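Local coordinates for protein 1d10 (Caenorhabditis elegans, PDB 1T9F) that is of unknown function but carries MIR repeats in an SDF2-like beta-trefoil and probably enters the secretory pathway, at residues 13-18 with 132-137. Residues are numbered along the deposited sequence; the frame is centred on the assembly and turned at random.
Sequences LKFINA and FKLRHA
Phe15 and Phe132 meet ring against ring in the interior of the barrel. The two rings touch only by their edges, with no face covered by its partner: CD2 of Phe15 comes to 3.3 Å from CZ of Phe132, and CE2 of Phe15 lies 3.5 Å from that same CZ. The centroids are 5.8 Å apart and the planes turned by 75°, and the far end of Phe132 is set against one side edge of Phe15. In Phe15 the ring carbon CG is anti to the carbonyl carbon (chi1 -72°), which extends the ring inward from strand 12-17. Phe132 instead holds CG between its backbone N and its carbonyl carbon, with chi1 63°, and this carries the ring tip closer to Phe15 than its CB direction alone would suggest.

Strands 12-17 and 131-136 are the first and fifth of the six that close the barrel of this beta-trefoil, the fold of MIR domains. Strand 172-175 runs between them and shares backbone hydrogen bonds with Lys14 and Ile16, and so the two segments touch only through side chains, with no hydrogen bond from one to the other. All three residues that touch are buried.

A longer apolar contact completes the meeting. Leu134 points its CB toward the 13-18 segment, and its CD1 stands 4.5 Å from CE2 of Phe15. With an alanine at Phe15, CZ of Phe132 and the CD1 methyl of Leu134 would probably lose their apolar partner on this side. Trp126 also touches both aromatic residues, packing edge-to-face with Phe132, while Val174 and Trp172 lie against Phe132 from the intervening strand.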
loop_
_atom_site.group_PDB
_atom_site.type_symbol
_atom_site.label_atom_id
_atom_site.label_comp_id
_atom_site.label_asym_id
_atom_site.label_seq_id
_atom_site.Cartn_x
_atom_site.Cartn_y
_atom_site.Cartn_z
ATOM N N LEU A 13 -6.481 -8.910 0.328
ATOM C CA LEU A 13 -6.790 -8.442 1.670
ATOM C C LEU A 13 -6.830 -6.927 1.806
ATOM O O LEU A 13 -6.608 -6.202 0.838
ATOM C CB LEU A 13 -5.771 -9.041 2.642
ATOM C CG LEU A 13 -4.355 -9.131 2.072
ATOM C CD1 LEU A 13 -3.765 -7.752 2.019
ATOM C CD2 LEU A 13 -3.488 -10.046 2.912
ATOM N N LYS A 14 -7.137 -6.465 3.014
ATOM C CA LYS A 14 -7.201 -5.043 3.320
ATOM C C LYS A 14 -6.001 -4.672 4.178
ATOM O O LYS A 14 -5.555 -5.469 5.005
ATOM C CB LYS A 14 -8.477 -4.719 4.103
ATOM C CG LYS A 14 -9.768 -5.051 3.387
ATOM C CD LYS A 14 -10.911 -5.131 4.393
ATOM C CE LYS A 14 -12.202 -5.570 3.740
ATOM N NZ LYS A 14 -13.161 -6.116 4.752
ATOM N N PHE A 15 -5.479 -3.466 3.974
ATOM C CA PHE A 15 -4.350 -2.963 4.744
ATOM C C PHE A 15 -4.886 -1.877 5.666
ATOM O O PHE A 15 -5.294 -0.809 5.209
ATOM C CB PHE A 15 -3.271 -2.386 3.823
ATOM C CG PHE A 15 -2.518 -3.434 3.044
ATOM C CD1 PHE A 15 -3.096 -4.049 1.938
ATOM C CD2 PHE A 15 -1.257 -3.846 3.454
ATOM C CE1 PHE A 15 -2.430 -5.061 1.259
ATOM C CE2 PHE A 15 -0.580 -4.861 2.783
ATOM C CZ PHE A 15 -1.168 -5.470 1.686
ATOM N N ILE A 16 -4.879 -2.155 6.965
ATOM C CA ILE A 16 -5.394 -1.212 7.953
ATOM C C ILE A 16 -4.278 -0.449 8.670
ATOM O O ILE A 16 -3.312 -1.048 9.147
ATOM C CB ILE A 16 -6.241 -1.954 9.012
ATOM C CG1 ILE A 16 -7.395 -2.691 8.323
ATOM C CG2 ILE A 16 -6.768 -0.967 10.062
ATOM C CD1 ILE A 16 -8.257 -3.474 9.278
ATOM N N ASN A 17 -4.404 0.869 8.753
ATOM C CA ASN A 17 -3.374 1.631 9.443
ATOM C C ASN A 17 -3.531 1.409 10.942
ATOM O O ASN A 17 -4.569 1.723 11.533
ATOM C CB ASN A 17 -3.463 3.114 9.090
ATOM C CG ASN A 17 -2.283 3.900 9.620
ATOM O OD1 ASN A 17 -2.302 4.375 10.748
ATOM N ND2 ASN A 17 -1.242 4.025 8.810
ATOM N N ALA A 18 -2.495 0.836 11.542
ATOM C CA ALA A 18 -2.481 0.510 12.965
ATOM C C ALA A 18 -2.969 1.582 13.935
ATOM O O ALA A 18 -3.811 1.317 14.793
ATOM C CB ALA A 18 -1.080 0.069 13.369
ATOM N N PHE A 132 3.397 -4.230 10.385
ATOM C CA PHE A 132 4.499 -4.174 9.450
ATOM C C PHE A 132 4.568 -2.813 8.792
ATOM O O PHE A 132 3.661 -1.994 8.933
ATOM C CB PHE A 132 4.312 -5.243 8.361
ATOM C CG PHE A 132 3.068 -5.047 7.517
ATOM C CD1 PHE A 132 1.824 -5.493 7.960
ATOM C CD2 PHE A 132 3.140 -4.387 6.292
ATOM C CE1 PHE A 132 0.663 -5.280 7.192
ATOM C CE2 PHE A 132 1.990 -4.170 5.523
ATOM C CZ PHE A 132 0.753 -4.615 5.972
ATOM N N LYS A 133 5.663 -2.571 8.088
ATOM C CA LYS A 133 5.823 -1.337 7.347
ATOM C C LYS A 133 6.095 -1.763 5.910
ATOM O O LYS A 133 6.404 -2.932 5.644
ATOM C CB LYS A 133 6.996 -0.516 7.886
ATOM C CG LYS A 133 6.739 0.095 9.250
ATOM C CD LYS A 133 7.969 0.792 9.788
ATOM C CE LYS A 133 8.788 -0.131 10.685
ATOM N NZ LYS A 133 8.071 -0.464 11.953
ATOM N N LEU A 134 5.955 -0.828 4.984
ATOM C CA LEU A 134 6.218 -1.100 3.582
ATOM C C LEU A 134 7.141 -0.006 3.107
ATOM O O LEU A 134 6.780 1.170 3.105
ATOM C CB LEU A 134 4.930 -1.085 2.753
ATOM C CG LEU A 134 3.997 -2.291 2.851
ATOM C CD1 LEU A 134 2.760 -2.022 1.988
ATOM C CD2 LEU A 134 4.704 -3.557 2.377
ATOM N N ARG A 135 8.339 -0.396 2.700
ATOM C CA ARG A 135 9.316 0.573 2.244
ATOM C C ARG A 135 9.491 0.506 0.735
ATOM O O ARG A 135 9.851 -0.537 0.195
ATOM C CB ARG A 135 10.651 0.308 2.944
ATOM C CG ARG A 135 11.620 1.462 2.888
ATOM C CD ARG A 135 12.888 1.157 3.703
ATOM N NE ARG A 135 13.728 2.341 3.845
ATOM C CZ ARG A 135 14.861 2.382 4.544
ATOM N NH1 ARG A 135 15.301 1.298 5.171
ATOM N NH2 ARG A 135 15.545 3.510 4.625
ATOM N N HIS A 136 9.237 1.621 0.056
ATOM C CA HIS A 136 9.371 1.664 -1.395
ATOM C C HIS A 136 10.799 1.273 -1.764
ATOM O O HIS A 136 11.763 1.903 -1.319
ATOM C CB HIS A 136 9.063 3.061 -1.919
ATOM C CG HIS A 136 8.844 3.115 -3.398
ATOM N ND1 HIS A 136 9.518 3.994 -4.221
ATOM C CD2 HIS A 136 8.003 2.418 -4.200
ATOM C CE1 HIS A 136 9.098 3.838 -5.465
ATOM N NE2 HIS A 136 8.179 2.888 -5.479
ATOM N N ALA A 137 10.924 0.237 -2.582
ATOM C CA ALA A 137 12.224 -0.263 -2.988
ATOM C C ALA A 137 13.103 0.748 -3.719
ATOM O O ALA A 137 14.273 0.917 -3.375
ATOM C CB ALA A 137 12.050 -1.504 -3.842
#